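Local structure of alginate lyase (Aplysia kurodai, 5GMT) at residues Leu59-Glu64 with Phe244-Gly249; Ser50-Ser55 with Tyr262-Asn267; Ser67-His72 with Gly249-Ser254; Gly33-Ile38 with Ala77-Arg82. The protein cleaves alginate as a eukaryotic member of polysaccharide lyase family 14, with specificity for polymannuronate. All blocks are in the same frame, centred on the assembly; numbering follows the deposited sequence.

Contact 1 of 4, residues Leu59-Glu64 with Phe244-Gly249; sequences LRIFYE and FSTFFG
Leu59, Ile61 and Phe244 form the apolar part of this contact. Leu59 CD2 reaches Phe244 CZ at 3.7 Å. Ile61 CG1 meets the edge of the same ring, 4.0 Å from Phe244 CZ. Farther along, Ile61 CG2 packs against Thr246 CG2 at 3.8 Å as the two side chains pass, pointing opposite ways. The aromatic part is a T-shaped pair. Phe248 turns the CD1-CE1 edge of its ring to one face of Tyr63, with centroids 5.3 Å apart and planes at 81°. The polar part is a buried hydroxyl pair, Tyr63 OH and Thr246 OG1, 2.6 Å apart. Thr246 points OG1 away from its own backbone N (chi1 -167°), which brings it to the rim of the tyrosine. Ser263 also bonds Tyr63 OH, and Lys111 O bonds Thr246 OG1. The two strands belong to different sheets. The axes of 59-63 and 244-247 approach to 8.3 Å, their directions 32° apart. This face-to-face packing of antiparallel sheets is typical of the beta-sandwich of the concanavalin-like clan.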
loop_
_atom_site.group_PDB
_atom_site.type_symbol
_atom_site.label_atom_id
_atom_site.label_comp_id
_atom_site.label_asym_id
_atom_site.label_seq_id
_atom_site.Cartn_x
_atom_site.Cartn_y
_atom_site.Cartn_z
ATOM N N LEU A 59 12.992 1.705 -8.260
ATOM C CA LEU A 59 12.515 0.333 -8.302
ATOM C C LEU A 59 11.454 0.228 -9.379
ATOM O O LEU A 59 10.453 0.941 -9.318
ATOM C CB LEU A 59 11.947 -0.073 -6.937
ATOM C CG LEU A 59 11.261 -1.432 -6.865
ATOM C CD1 LEU A 59 12.257 -2.542 -7.143
ATOM C CD2 LEU A 59 10.594 -1.598 -5.486
ATOM N N ARG A 60 11.668 -0.626 -10.380
ATOM C CA ARG A 60 10.709 -0.705 -11.479
ATOM C C ARG A 60 9.998 -2.037 -11.463
ATOM O O ARG A 60 10.630 -3.082 -11.360
ATOM C CB ARG A 60 11.385 -0.499 -12.846
ATOM C CG ARG A 60 10.381 -0.279 -13.981
ATOM C CD ARG A 60 11.032 -0.325 -15.372
ATOM N NE ARG A 60 11.288 -1.705 -15.795
ATOM C CZ ARG A 60 11.812 -2.059 -16.968
ATOM N NH1 ARG A 60 12.156 -1.141 -17.863
ATOM N NH2 ARG A 60 11.986 -3.347 -17.249
ATOM N N ILE A 61 8.678 -1.979 -11.566
ATOM C CA ILE A 61 7.849 -3.171 -11.623
ATOM C C ILE A 61 7.174 -3.258 -12.987
ATOM O O ILE A 61 6.531 -2.303 -13.436
ATOM C CB ILE A 61 6.758 -3.168 -10.522
ATOM C CG1 ILE A 61 7.369 -2.890 -9.141
ATOM C CG2 ILE A 61 5.972 -4.482 -10.561
ATOM C CD1 ILE A 61 8.404 -3.921 -8.689
ATOM N N PHE A 62 7.308 -4.418 -13.624
ATOM C CA PHE A 62 6.729 -4.674 -14.925
ATOM C C PHE A 62 5.465 -5.531 -14.797
ATOM O O PHE A 62 5.487 -6.564 -14.133
ATOM C CB PHE A 62 7.765 -5.364 -15.814
ATOM C CG PHE A 62 7.203 -5.935 -17.075
ATOM C CD1 PHE A 62 6.539 -5.121 -17.979
ATOM C CD2 PHE A 62 7.361 -7.277 -17.372
ATOM C CE1 PHE A 62 6.036 -5.633 -19.159
ATOM C CE2 PHE A 62 6.856 -7.804 -18.549
ATOM C CZ PHE A 62 6.197 -6.981 -19.445
ATOM N N TYR A 63 4.368 -5.077 -15.407
ATOM C CA TYR A 63 3.150 -5.865 -15.504
ATOM C C TYR A 63 2.914 -6.194 -16.965
ATOM O O TYR A 63 2.614 -5.313 -17.782
ATOM C CB TYR A 63 1.919 -5.128 -14.949
ATOM C CG TYR A 63 2.146 -4.257 -13.733
ATOM C CD1 TYR A 63 1.780 -4.685 -12.451
ATOM C CD2 TYR A 63 2.701 -2.989 -13.869
ATOM C CE1 TYR A 63 1.986 -3.871 -11.352
ATOM C CE2 TYR A 63 2.914 -2.179 -12.784
ATOM C CZ TYR A 63 2.548 -2.618 -11.524
ATOM O OH TYR A 63 2.756 -1.797 -10.451
ATOM N N GLU A 64 3.044 -7.466 -17.293
ATOM C CA GLU A 64 2.844 -7.911 -18.653
ATOM C C GLU A 64 1.388 -7.742 -19.066
ATOM O O GLU A 64 0.490 -7.926 -18.249
ATOM C CB GLU A 64 3.263 -9.364 -18.766
ATOM C CG GLU A 64 3.355 -9.883 -20.158
ATOM C CD GLU A 64 4.424 -10.945 -20.257
ATOM O OE1 GLU A 64 5.297 -10.816 -21.148
ATOM O OE2 GLU A 64 4.396 -11.887 -19.424
ATOM N N PHE A 244 4.636 -3.758 0.670
ATOM C CA PHE A 244 4.834 -3.472 -0.750
ATOM C C PHE A 244 4.042 -4.496 -1.533
ATOM O O PHE A 244 4.258 -5.698 -1.397
ATOM C CB PHE A 244 6.309 -3.497 -1.165
ATOM C CG PHE A 244 6.533 -3.033 -2.588
ATOM C CD1 PHE A 244 6.805 -1.699 -2.859
ATOM C CD2 PHE A 244 6.444 -3.925 -3.649
ATOM C CE1 PHE A 244 7.001 -1.258 -4.170
ATOM C CE2 PHE A 244 6.641 -3.485 -4.968
ATOM C CZ PHE A 244 6.916 -2.154 -5.215
ATOM N N SER A 245 3.120 -4.017 -2.356
ATOM C CA SER A 245 2.194 -4.906 -3.039
ATOM C C SER A 245 1.723 -4.210 -4.302
ATOM O O SER A 245 1.165 -3.135 -4.219
ATOM C CB SER A 245 1.014 -5.229 -2.121
ATOM O OG SER A 245 0.123 -6.149 -2.705
ATOM N N THR A 246 1.963 -4.799 -5.468
ATOM C CA THR A 246 1.452 -4.198 -6.695
ATOM C C THR A 246 1.312 -5.258 -7.797
ATOM O O THR A 246 2.229 -6.049 -8.076
ATOM C CB THR A 246 2.351 -2.999 -7.158
ATOM O OG1 THR A 246 1.682 -2.246 -8.181
ATOM C CG2 THR A 246 3.723 -3.470 -7.659
ATOM N N PHE A 247 0.118 -5.275 -8.376
ATOM C CA PHE A 247 -0.294 -6.220 -9.397
ATOM C C PHE A 247 -1.694 -5.790 -9.805
ATOM O O PHE A 247 -2.354 -5.066 -9.056
ATOM C CB PHE A 247 -0.288 -7.662 -8.877
ATOM C CG PHE A 247 -1.107 -7.864 -7.631
ATOM C CD1 PHE A 247 -0.510 -7.808 -6.376
ATOM C CD2 PHE A 247 -2.468 -8.113 -7.714
ATOM C CE1 PHE A 247 -1.264 -7.999 -5.223
ATOM C CE2 PHE A 247 -3.221 -8.310 -6.578
ATOM C CZ PHE A 247 -2.618 -8.258 -5.326
ATOM N N PHE A 248 -2.135 -6.211 -10.985
ATOM C CA PHE A 248 -3.508 -5.950 -11.413
ATOM C C PHE A 248 -4.452 -6.960 -10.761
ATOM O O PHE A 248 -4.118 -8.143 -10.631
ATOM C CB PHE A 248 -3.624 -6.020 -12.945
ATOM C CG PHE A 248 -3.143 -4.783 -13.646
ATOM C CD1 PHE A 248 -1.784 -4.487 -13.710
ATOM C CD2 PHE A 248 -4.046 -3.917 -14.249
ATOM C CE1 PHE A 248 -1.336 -3.340 -14.356
ATOM C CE2 PHE A 248 -3.608 -2.775 -14.895
ATOM C CZ PHE A 248 -2.248 -2.483 -14.945
ATOM N N GLY A 249 -5.625 -6.492 -10.336
ATOM C CA GLY A 249 -6.630 -7.392 -9.797
ATOM C C GLY A 249 -6.856 -7.234 -8.305
ATOM O O GLY A 249 -6.165 -6.444 -7.653
#

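Contact 2 of 4, residues Ser50-Ser55 with Tyr262-Asn267; sequences STKHSS and YSYFKN
His53 stands on edge over one face of Tyr264, and this is the tight part of the contact. CD2 of His53 lies 3.4 Å from Tyr264 CZ. The ring planes are almost perpendicular, at 89°, with centroids 4.6 Å apart. His53 has its CG swung beside the backbone N (chi1 -60°), and its imidazole edge drops onto the phenol. Ser50 comes from another direction, with OG at the edge of the tyrosine ring, 3.4 Å from Tyr264 CE2. The same OG accepts a bond from Lys52 N and closes an ST turn. A smaller apolar patch lies nearby, where Ser54 CB rests on the aliphatic CD of Lys266 at 3.7 Å. The amine of Lys266 goes on to a salt bridge with Asp98.

The outer side is looser and wet. One water links Ser50 OG to Tyr264 OH. A second joins Tyr264 OH to Lys52 NZ, at 2.9 and 2.8 Å. Both waters donate to the phenol oxygen. Glu102 OE1 binds both Tyr264 OH and His53 NE2, so one carboxylate oxygen ties the two perpendicular rings together. Its charge would probably polarise the imidazole, and the phenol oxygen is satisfied by protein and solvent together.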
loop_
_atom_site.group_PDB
_atom_site.type_symbol
_atom_site.label_atom_id
_atom_site.label_comp_id
_atom_site.label_asym_id
_atom_site.label_seq_id
_atom_site.Cartn_x
_atom_site.Cartn_y
_atom_site.Cartn_z
ATOM N N SER A 50 15.512 1.379 -12.911
ATOM C CA SER A 50 15.509 2.268 -14.067
ATOM C C SER A 50 15.652 3.727 -13.662
ATOM O O SER A 50 15.081 4.168 -12.658
ATOM C CB SER A 50 14.221 2.077 -14.881
ATOM O OG SER A 50 14.177 2.953 -16.001
ATOM N N THR A 51 16.413 4.462 -14.463
ATOM C CA THR A 51 16.558 5.908 -14.324
ATOM C C THR A 51 15.823 6.660 -15.433
ATOM O O THR A 51 16.052 7.851 -15.642
ATOM C CB THR A 51 18.039 6.313 -14.352
ATOM O OG1 THR A 51 18.663 5.704 -15.489
ATOM C CG2 THR A 51 18.742 5.824 -13.101
ATOM N N LYS A 52 14.926 5.974 -16.137
ATOM C CA LYS A 52 14.233 6.584 -17.268
ATOM C C LYS A 52 13.467 7.852 -16.885
ATOM O O LYS A 52 13.444 8.819 -17.650
ATOM C CB LYS A 52 13.273 5.585 -17.925
ATOM C CG LYS A 52 12.353 6.243 -18.951
ATOM C CD LYS A 52 11.449 5.244 -19.640
ATOM C CE LYS A 52 12.179 4.493 -20.736
ATOM N NZ LYS A 52 11.224 3.762 -21.616
ATOM N N HIS A 53 12.876 7.865 -15.692
ATOM C CA HIS A 53 12.009 8.975 -15.292
ATOM C C HIS A 53 12.552 9.798 -14.141
ATOM O O HIS A 53 11.890 10.717 -13.654
ATOM C CB HIS A 53 10.621 8.432 -14.920
ATOM C CG HIS A 53 9.940 7.725 -16.048
ATOM N ND1 HIS A 53 9.531 8.376 -17.191
ATOM C CD2 HIS A 53 9.608 6.423 -16.216
ATOM C CE1 HIS A 53 8.970 7.509 -18.014
ATOM N NE2 HIS A 53 9.006 6.317 -17.448
ATOM N N SER A 54 13.767 9.494 -13.705
ATOM C CA SER A 54 14.297 10.170 -12.535
ATOM C C SER A 54 15.800 9.985 -12.394
ATOM O O SER A 54 16.355 8.944 -12.770
ATOM C CB SER A 54 13.593 9.655 -11.278
ATOM O OG SER A 54 13.837 8.269 -11.129
ATOM N N SER A 55 16.456 10.999 -11.845
ATOM C CA SER A 55 17.880 10.915 -11.560
ATOM C C SER A 55 18.164 9.796 -10.573
ATOM O O SER A 55 19.117 9.030 -10.739
ATOM C CB SER A 55 18.392 12.247 -11.022
ATOM O OG SER A 55 18.140 13.275 -11.960
ATOM N N TYR A 262 4.440 -0.320 -16.757
ATOM C CA TYR A 262 5.495 -0.260 -15.758
ATOM C C TYR A 262 5.207 0.770 -14.682
ATOM O O TYR A 262 4.725 1.879 -14.955
ATOM C CB TYR A 262 6.844 0.096 -16.402
ATOM C CG TYR A 262 7.242 -0.728 -17.597
ATOM C CD1 TYR A 262 6.700 -0.470 -18.847
ATOM C CD2 TYR A 262 8.194 -1.736 -17.486
ATOM C CE1 TYR A 262 7.077 -1.208 -19.948
ATOM C CE2 TYR A 262 8.583 -2.478 -18.582
ATOM C CZ TYR A 262 8.011 -2.212 -19.812
ATOM O OH TYR A 262 8.389 -2.934 -20.915
ATOM N N SER A 263 5.554 0.424 -13.454
ATOM C CA SER A 263 5.551 1.406 -12.400
ATOM C C SER A 263 6.973 1.589 -11.891
ATOM O O SER A 263 7.800 0.681 -11.983
ATOM C CB SER A 263 4.605 1.007 -11.259
ATOM O OG SER A 263 4.938 -0.257 -10.710
ATOM N N TYR A 264 7.243 2.776 -11.366
ATOM C CA TYR A 264 8.553 3.131 -10.835
ATOM C C TYR A 264 8.384 3.716 -9.448
ATOM O O TYR A 264 7.540 4.579 -9.254
ATOM C CB TYR A 264 9.247 4.171 -11.723
ATOM C CG TYR A 264 9.432 3.764 -13.161
ATOM C CD1 TYR A 264 8.344 3.654 -14.023
ATOM C CD2 TYR A 264 10.706 3.525 -13.670
ATOM C CE1 TYR A 264 8.519 3.286 -15.360
ATOM C CE2 TYR A 264 10.891 3.163 -15.008
ATOM C CZ TYR A 264 9.796 3.049 -15.837
ATOM O OH TYR A 264 9.970 2.700 -17.150
ATOM N N PHE A 265 9.196 3.282 -8.492
ATOM C CA PHE A 265 9.071 3.785 -7.132
ATOM C C PHE A 265 10.402 4.352 -6.672
ATOM O O PHE A 265 11.448 3.742 -6.889
ATOM C CB PHE A 265 8.628 2.684 -6.158
ATOM C CG PHE A 265 7.289 2.083 -6.475
ATOM C CD1 PHE A 265 7.177 1.058 -7.403
ATOM C CD2 PHE A 265 6.145 2.508 -5.804
ATOM C CE1 PHE A 265 5.949 0.483 -7.685
ATOM C CE2 PHE A 265 4.912 1.944 -6.087
ATOM C CZ PHE A 265 4.814 0.925 -7.024
ATOM N N LYS A 266 10.351 5.512 -6.036
ATOM C CA LYS A 266 11.544 6.098 -5.432
ATOM C C LYS A 266 11.167 6.878 -4.168
ATOM O O LYS A 266 9.985 7.027 -3.863
ATOM C CB LYS A 266 12.256 7.007 -6.441
ATOM C CG LYS A 266 11.463 8.264 -6.793
ATOM C CD LYS A 266 12.187 9.113 -7.857
ATOM C CE LYS A 266 11.382 10.346 -8.234
ATOM N NZ LYS A 266 11.187 11.295 -7.072
ATOM N N ASN A 267 12.167 7.356 -3.426
ATOM C CA ASN A 267 11.916 8.298 -2.332
ATOM C C ASN A 267 10.930 7.755 -1.277
ATOM O O ASN A 267 9.985 8.440 -0.889
ATOM C CB ASN A 267 11.400 9.619 -2.916
ATOM C CG ASN A 267 11.493 10.774 -1.940
ATOM O OD1 ASN A 267 12.202 10.695 -0.934
ATOM N ND2 ASN A 267 10.771 11.864 -2.230
HETATM O O HOH W 1 12.504 1.815 -17.722
HETATM O O HOH W 2 10.114 1.910 -19.907
#

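Contact 3 of 4, residues Ser67-His72 with Gly249-Ser254; sequences SYSKVH and GGSEKS
The ring of Tyr68 lies flat against the backbone of Glu252 and Lys253. Glu252 C sits over one face, 3.4 Å from Tyr68 CE1. Lys253 CA makes a CH-pi contact with that face, 4.0 Å from the ring centroid and 30° off the normal. Tyr68 holds its CG between the backbone N and the carbonyl carbon (chi1 59°), which stands the ring up alongside the opposite loop. An alanine here is likely to leave the Glu252-Lys253 peptide without its aromatic support and open a gap beneath it.

Ser69 approaches differently, with its hydroxyl pointed at a carbonyl. Ser69 OG donates to Gly250 O at 2.5 Å, in the carbonyl plane and on a lone pair. Lys70 lies farther out, its CG 3.6 Å from Ser251 O. A water then bridges Lys70 NZ and Ser251 OG. Gly249 has backbone angles at which a side chain would press on Phe248 O.

Tyr68 to Val71 forms a type I beta turn. Its loop joins strand 58-63 to strand 76-81, and the other joins strand 238-247 to strand 261-272. Each loop passes from one sheet of the sandwich to the other, and here the two crossings meet at the surface.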
loop_
_atom_site.group_PDB
_atom_site.type_symbol
_atom_site.label_atom_id
_atom_site.label_comp_id
_atom_site.label_asym_id
_atom_site.label_seq_id
_atom_site.Cartn_x
_atom_site.Cartn_y
_atom_site.Cartn_z
ATOM N N SER A 67 -1.745 -9.713 -17.573
ATOM C CA SER A 67 -1.435 -10.246 -16.243
ATOM C C SER A 67 -2.407 -9.740 -15.184
ATOM O O SER A 67 -2.976 -8.657 -15.296
ATOM C CB SER A 67 0.010 -9.903 -15.831
ATOM O OG SER A 67 0.173 -8.516 -15.613
ATOM N N TYR A 68 -2.600 -10.566 -14.169
ATOM C CA TYR A 68 -3.290 -10.167 -12.955
ATOM C C TYR A 68 -2.858 -11.154 -11.877
ATOM O O TYR A 68 -1.961 -11.964 -12.111
ATOM C CB TYR A 68 -4.816 -10.136 -13.143
ATOM C CG TYR A 68 -5.422 -11.458 -13.556
ATOM C CD1 TYR A 68 -6.061 -12.269 -12.627
ATOM C CD2 TYR A 68 -5.369 -11.886 -14.878
ATOM C CE1 TYR A 68 -6.627 -13.477 -13.001
ATOM C CE2 TYR A 68 -5.929 -13.101 -15.263
ATOM C CZ TYR A 68 -6.555 -13.887 -14.317
ATOM O OH TYR A 68 -7.122 -15.087 -14.686
ATOM N N SER A 69 -3.489 -11.091 -10.706
ATOM C CA SER A 69 -2.998 -11.802 -9.527
ATOM C C SER A 69 -2.797 -13.306 -9.722
ATOM O O SER A 69 -1.987 -13.906 -9.031
ATOM C CB SER A 69 -3.954 -11.583 -8.352
ATOM O OG SER A 69 -5.212 -12.174 -8.623
ATOM N N LYS A 70 -3.527 -13.908 -10.654
ATOM C CA LYS A 70 -3.492 -15.360 -10.824
ATOM C C LYS A 70 -2.552 -15.830 -11.941
ATOM O O LYS A 70 -2.304 -17.024 -12.073
ATOM C CB LYS A 70 -4.908 -15.889 -11.088
ATOM C CG LYS A 70 -5.887 -15.608 -9.965
ATOM C CD LYS A 70 -5.592 -16.489 -8.769
ATOM C CE LYS A 70 -6.374 -16.059 -7.535
ATOM N NZ LYS A 70 -5.712 -14.921 -6.831
ATOM N N VAL A 71 -2.023 -14.897 -12.730
ATOM C CA VAL A 71 -1.102 -15.239 -13.816
ATOM C C VAL A 71 0.285 -15.592 -13.272
ATOM O O VAL A 71 0.803 -14.899 -12.405
ATOM C CB VAL A 71 -1.001 -14.078 -14.820
ATOM C CG1 VAL A 71 0.056 -14.363 -15.872
ATOM C CG2 VAL A 71 -2.376 -13.832 -15.460
ATOM N N HIS A 72 0.876 -16.676 -13.772
ATOM C CA HIS A 72 2.116 -17.214 -13.194
ATOM C C HIS A 72 3.307 -16.255 -13.352
ATOM O O HIS A 72 4.174 -16.194 -12.481
ATOM C CB HIS A 72 2.429 -18.575 -13.832
ATOM C CG HIS A 72 3.551 -19.332 -13.177
ATOM N ND1 HIS A 72 4.879 -19.079 -13.444
ATOM C CD2 HIS A 72 3.535 -20.373 -12.312
ATOM C CE1 HIS A 72 5.634 -19.911 -12.751
ATOM N NE2 HIS A 72 4.844 -20.712 -12.058
ATOM N N GLY A 249 -5.625 -6.492 -10.336
ATOM C CA GLY A 249 -6.630 -7.392 -9.797
ATOM C C GLY A 249 -6.856 -7.234 -8.305
ATOM O O GLY A 249 -6.165 -6.444 -7.653
ATOM N N GLY A 250 -7.839 -7.955 -7.762
ATOM C CA GLY A 250 -8.736 -8.793 -8.542
ATOM C C GLY A 250 -8.207 -10.187 -8.816
ATOM O O GLY A 250 -6.997 -10.401 -8.897
ATOM N N SER A 251 -9.116 -11.136 -8.991
ATOM C CA SER A 251 -8.738 -12.542 -9.043
ATOM C C SER A 251 -9.238 -13.246 -10.292
ATOM O O SER A 251 -9.253 -14.478 -10.350
ATOM C CB SER A 251 -9.268 -13.271 -7.806
ATOM O OG SER A 251 -8.875 -12.612 -6.619
ATOM N N GLU A 252 -9.652 -12.475 -11.287
ATOM C CA GLU A 252 -10.154 -13.053 -12.525
ATOM C C GLU A 252 -9.712 -12.229 -13.732
ATOM O O GLU A 252 -9.298 -11.083 -13.578
ATOM C CB GLU A 252 -11.681 -13.180 -12.469
ATOM C CG GLU A 252 -12.409 -11.899 -12.114
ATOM C CD GLU A 252 -13.928 -12.083 -12.089
ATOM O OE1 GLU A 252 -14.466 -12.484 -11.033
ATOM O OE2 GLU A 252 -14.579 -11.836 -13.130
ATOM N N LYS A 253 -9.812 -12.817 -14.925
ATOM C CA LYS A 253 -9.249 -12.248 -16.159
ATOM C C LYS A 253 -9.783 -10.845 -16.476
ATOM O O LYS A 253 -9.086 -10.045 -17.096
ATOM C CB LYS A 253 -9.519 -13.208 -17.334
ATOM C CG LYS A 253 -9.647 -12.603 -18.759
ATOM C CD LYS A 253 -8.439 -11.781 -19.243
ATOM C CE LYS A 253 -8.787 -10.919 -20.452
ATOM N NZ LYS A 253 -9.436 -11.701 -21.535
ATOM N N SER A 254 -11.002 -10.524 -16.047
ATOM C CA SER A 254 -11.547 -9.187 -16.279
ATOM C C SER A 254 -10.592 -8.070 -15.816
ATOM O O SER A 254 -10.660 -6.952 -16.313
ATOM C CB SER A 254 -12.891 -9.038 -15.575
ATOM O OG SER A 254 -12.753 -9.270 -14.184
HETATM O O HOH W 3 -7.888 -14.537 -4.542
#

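Contact 4 of 4, residues Gly33-Ile38 with Ala77-Arg82; sequences GHFKPI and AGFYSR
Phe35 closes a short 3-10 turn and sets its ring against Phe79. The CE1-CZ edge of Phe79 points at the face of Phe35, with CZ over the ring centre. The centroids are 5.0 Å apart and the planes meet at 60°. Phe268 makes a further edge-to-face contact with Phe35. An alanine in place of Phe35 would probably leave the edge of Phe79 without its aromatic mate and open a hole in the buried side of the contact. The backbone of Phe35 is used too, since its O accepts from Ser81 OG at 2.7 Å, on a lone pair in the carbonyl plane. Ser81 carries OG opposite its own backbone N (chi1 168°), which turns the hydroxyl to this carbonyl.

The peptide between Lys36 and Pro37 is cis. Pro37 lays its ring beside the end of the strand, with CD 3.2 Å from Arg82 O. Pro37 O takes a nearly straight bond from Arg82 N, 3.1 Å long, with an N-H...O angle of 176°.

Ile38 begins the strand and pairs with Ser81 as an antiparallel, non-hydrogen-bonded bridge. Ile38 CA makes a CA-H...O contact with Tyr80 O at 3.0 Å. Ile38 CG2 packs on Phe79 CD1 at 3.9 Å. The chemistry is thus divided: two hydrogen bonds to carbonyls fix the incoming backbone, while the aromatic and aliphatic groups seal the inner side.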
loop_
_atom_site.group_PDB
_atom_site.type_symbol
_atom_site.label_atom_id
_atom_site.label_comp_id
_atom_site.label_asym_id
_atom_site.label_seq_id
_atom_site.Cartn_x
_atom_site.Cartn_y
_atom_site.Cartn_z
ATOM N N GLY A 33 17.819 -4.697 -1.110
ATOM C CA GLY A 33 18.626 -4.778 0.098
ATOM C C GLY A 33 18.216 -3.865 1.242
ATOM O O GLY A 33 18.091 -4.315 2.387
ATOM N N HIS A 34 17.988 -2.589 0.945
ATOM C CA HIS A 34 17.687 -1.633 2.004
ATOM C C HIS A 34 16.221 -1.667 2.450
ATOM O O HIS A 34 15.843 -0.912 3.336
ATOM C CB HIS A 34 18.065 -0.212 1.583
ATOM C CG HIS A 34 18.045 0.779 2.711
ATOM N ND1 HIS A 34 18.812 0.627 3.848
ATOM C CD2 HIS A 34 17.345 1.927 2.881
ATOM C CE1 HIS A 34 18.584 1.638 4.668
ATOM N NE2 HIS A 34 17.696 2.440 4.107
ATOM N N PHE A 35 15.409 -2.559 1.876
ATOM C CA PHE A 35 14.059 -2.780 2.399
ATOM C C PHE A 35 14.094 -3.806 3.529
ATOM O O PHE A 35 13.101 -4.010 4.225
ATOM C CB PHE A 35 13.095 -3.293 1.318
ATOM C CG PHE A 35 12.777 -2.301 0.231
ATOM C CD1 PHE A 35 11.832 -1.303 0.430
ATOM C CD2 PHE A 35 13.391 -2.400 -1.014
ATOM C CE1 PHE A 35 11.522 -0.405 -0.587
ATOM C CE2 PHE A 35 13.087 -1.509 -2.040
ATOM C CZ PHE A 35 12.154 -0.511 -1.830
ATOM N N LYS A 36 15.234 -4.468 3.692
ATOM C CA LYS A 36 15.299 -5.659 4.531
ATOM C C LYS A 36 15.310 -5.311 6.022
ATOM O O LYS A 36 15.761 -4.238 6.408
ATOM C CB LYS A 36 16.526 -6.505 4.154
ATOM C CG LYS A 36 16.403 -7.213 2.808
ATOM C CD LYS A 36 17.704 -7.907 2.421
ATOM C CE LYS A 36 17.591 -8.591 1.062
ATOM N NZ LYS A 36 18.916 -9.103 0.578
ATOM N N PRO A 37 14.802 -6.220 6.869
ATOM C CA PRO A 37 14.295 -7.558 6.530
ATOM C C PRO A 37 12.968 -7.518 5.776
ATOM O O PRO A 37 12.099 -6.689 6.076
ATOM C CB PRO A 37 14.127 -8.225 7.895
ATOM C CG PRO A 37 13.909 -7.091 8.834
ATOM C CD PRO A 37 14.746 -5.959 8.318
ATOM N N ILE A 38 12.835 -8.408 4.799
ATOM C CA ILE A 38 11.596 -8.537 4.074
ATOM C C ILE A 38 11.037 -9.937 4.273
ATOM O O ILE A 38 11.763 -10.872 4.631
ATOM C CB ILE A 38 11.761 -8.217 2.565
ATOM C CG1 ILE A 38 12.594 -9.282 1.857
ATOM C CG2 ILE A 38 12.355 -6.802 2.356
ATOM C CD1 ILE A 38 12.772 -8.998 0.381
ATOM N N ALA A 77 4.759 -7.544 -8.110
ATOM C CA ALA A 77 5.624 -8.002 -7.023
ATOM C C ALA A 77 5.086 -7.631 -5.648
ATOM O O ALA A 77 4.201 -6.777 -5.514
ATOM C CB ALA A 77 7.018 -7.440 -7.204
ATOM N N GLY A 78 5.622 -8.279 -4.619
ATOM C CA GLY A 78 5.135 -8.037 -3.275
ATOM C C GLY A 78 6.141 -8.453 -2.231
ATOM O O GLY A 78 6.916 -9.395 -2.444
ATOM N N PHE A 79 6.147 -7.733 -1.115
ATOM C CA PHE A 79 6.925 -8.138 0.062
ATOM C C PHE A 79 6.518 -7.279 1.235
ATOM O O PHE A 79 6.105 -6.146 1.053
ATOM C CB PHE A 79 8.453 -8.028 -0.180
ATOM C CG PHE A 79 8.926 -6.647 -0.595
ATOM C CD1 PHE A 79 9.213 -5.677 0.361
ATOM C CD2 PHE A 79 9.107 -6.330 -1.942
ATOM C CE1 PHE A 79 9.655 -4.410 -0.014
ATOM C CE2 PHE A 79 9.552 -5.068 -2.329
ATOM C CZ PHE A 79 9.830 -4.103 -1.363
ATOM N N TYR A 80 6.638 -7.814 2.444
ATOM C CA TYR A 80 6.502 -6.978 3.621
ATOM C C TYR A 80 7.891 -6.529 4.055
ATOM O O TYR A 80 8.832 -7.323 4.053
ATOM C CB TYR A 80 5.823 -7.723 4.763
ATOM C CG TYR A 80 4.373 -8.101 4.548
ATOM C CD1 TYR A 80 3.351 -7.301 5.038
ATOM C CD2 TYR A 80 4.030 -9.290 3.908
ATOM C CE1 TYR A 80 2.012 -7.659 4.885
ATOM C CE2 TYR A 80 2.692 -9.659 3.744
ATOM C CZ TYR A 80 1.690 -8.839 4.251
ATOM O OH TYR A 80 0.357 -9.173 4.097
ATOM N N SER A 81 8.008 -5.260 4.423
ATOM C CA SER A 81 9.276 -4.673 4.842
ATOM C C SER A 81 9.175 -4.154 6.273
ATOM O O SER A 81 8.286 -3.356 6.580
ATOM C CB SER A 81 9.660 -3.538 3.885
ATOM O OG SER A 81 10.724 -2.751 4.389
ATOM N N ARG A 82 10.070 -4.615 7.149
ATOM C CA ARG A 82 10.094 -4.157 8.532
ATOM C C ARG A 82 11.486 -3.665 8.914
ATOM O O ARG A 82 12.246 -4.377 9.572
ATOM C CB ARG A 82 9.652 -5.274 9.476
ATOM C CG ARG A 82 8.229 -5.748 9.239
ATOM C CD ARG A 82 7.896 -6.931 10.130
ATOM N NE ARG A 82 8.012 -6.602 11.551
ATOM C CZ ARG A 82 7.640 -7.424 12.527
ATOM N NH1 ARG A 82 7.115 -8.607 12.222
ATOM N NH2 ARG A 82 7.775 -7.065 13.796
#

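In the fold
Contact 1 is core: it packs the two sheets face to face through buried apolar and aromatic groups and a hydroxyl pair. Contacts 2 and 3 lie at the surface, where water and charged side chains take part. Their centres are about 25 Å apart. Contact 4 is partly buried and joins the turn that leads into edge strand 38-42 to the end of strand 76-81. Contacts 1 and 2 reach the same sheet, through the neighbouring strands 58-63 and 261-272. Contacts 1 and 4 share the other sheet, where strands 238-247 and 76-81 pair. Contact 3 continues directly from contact 1 through Gly249. It relies on ring-to-backbone packing, whereas contact 4 adds strand pairing.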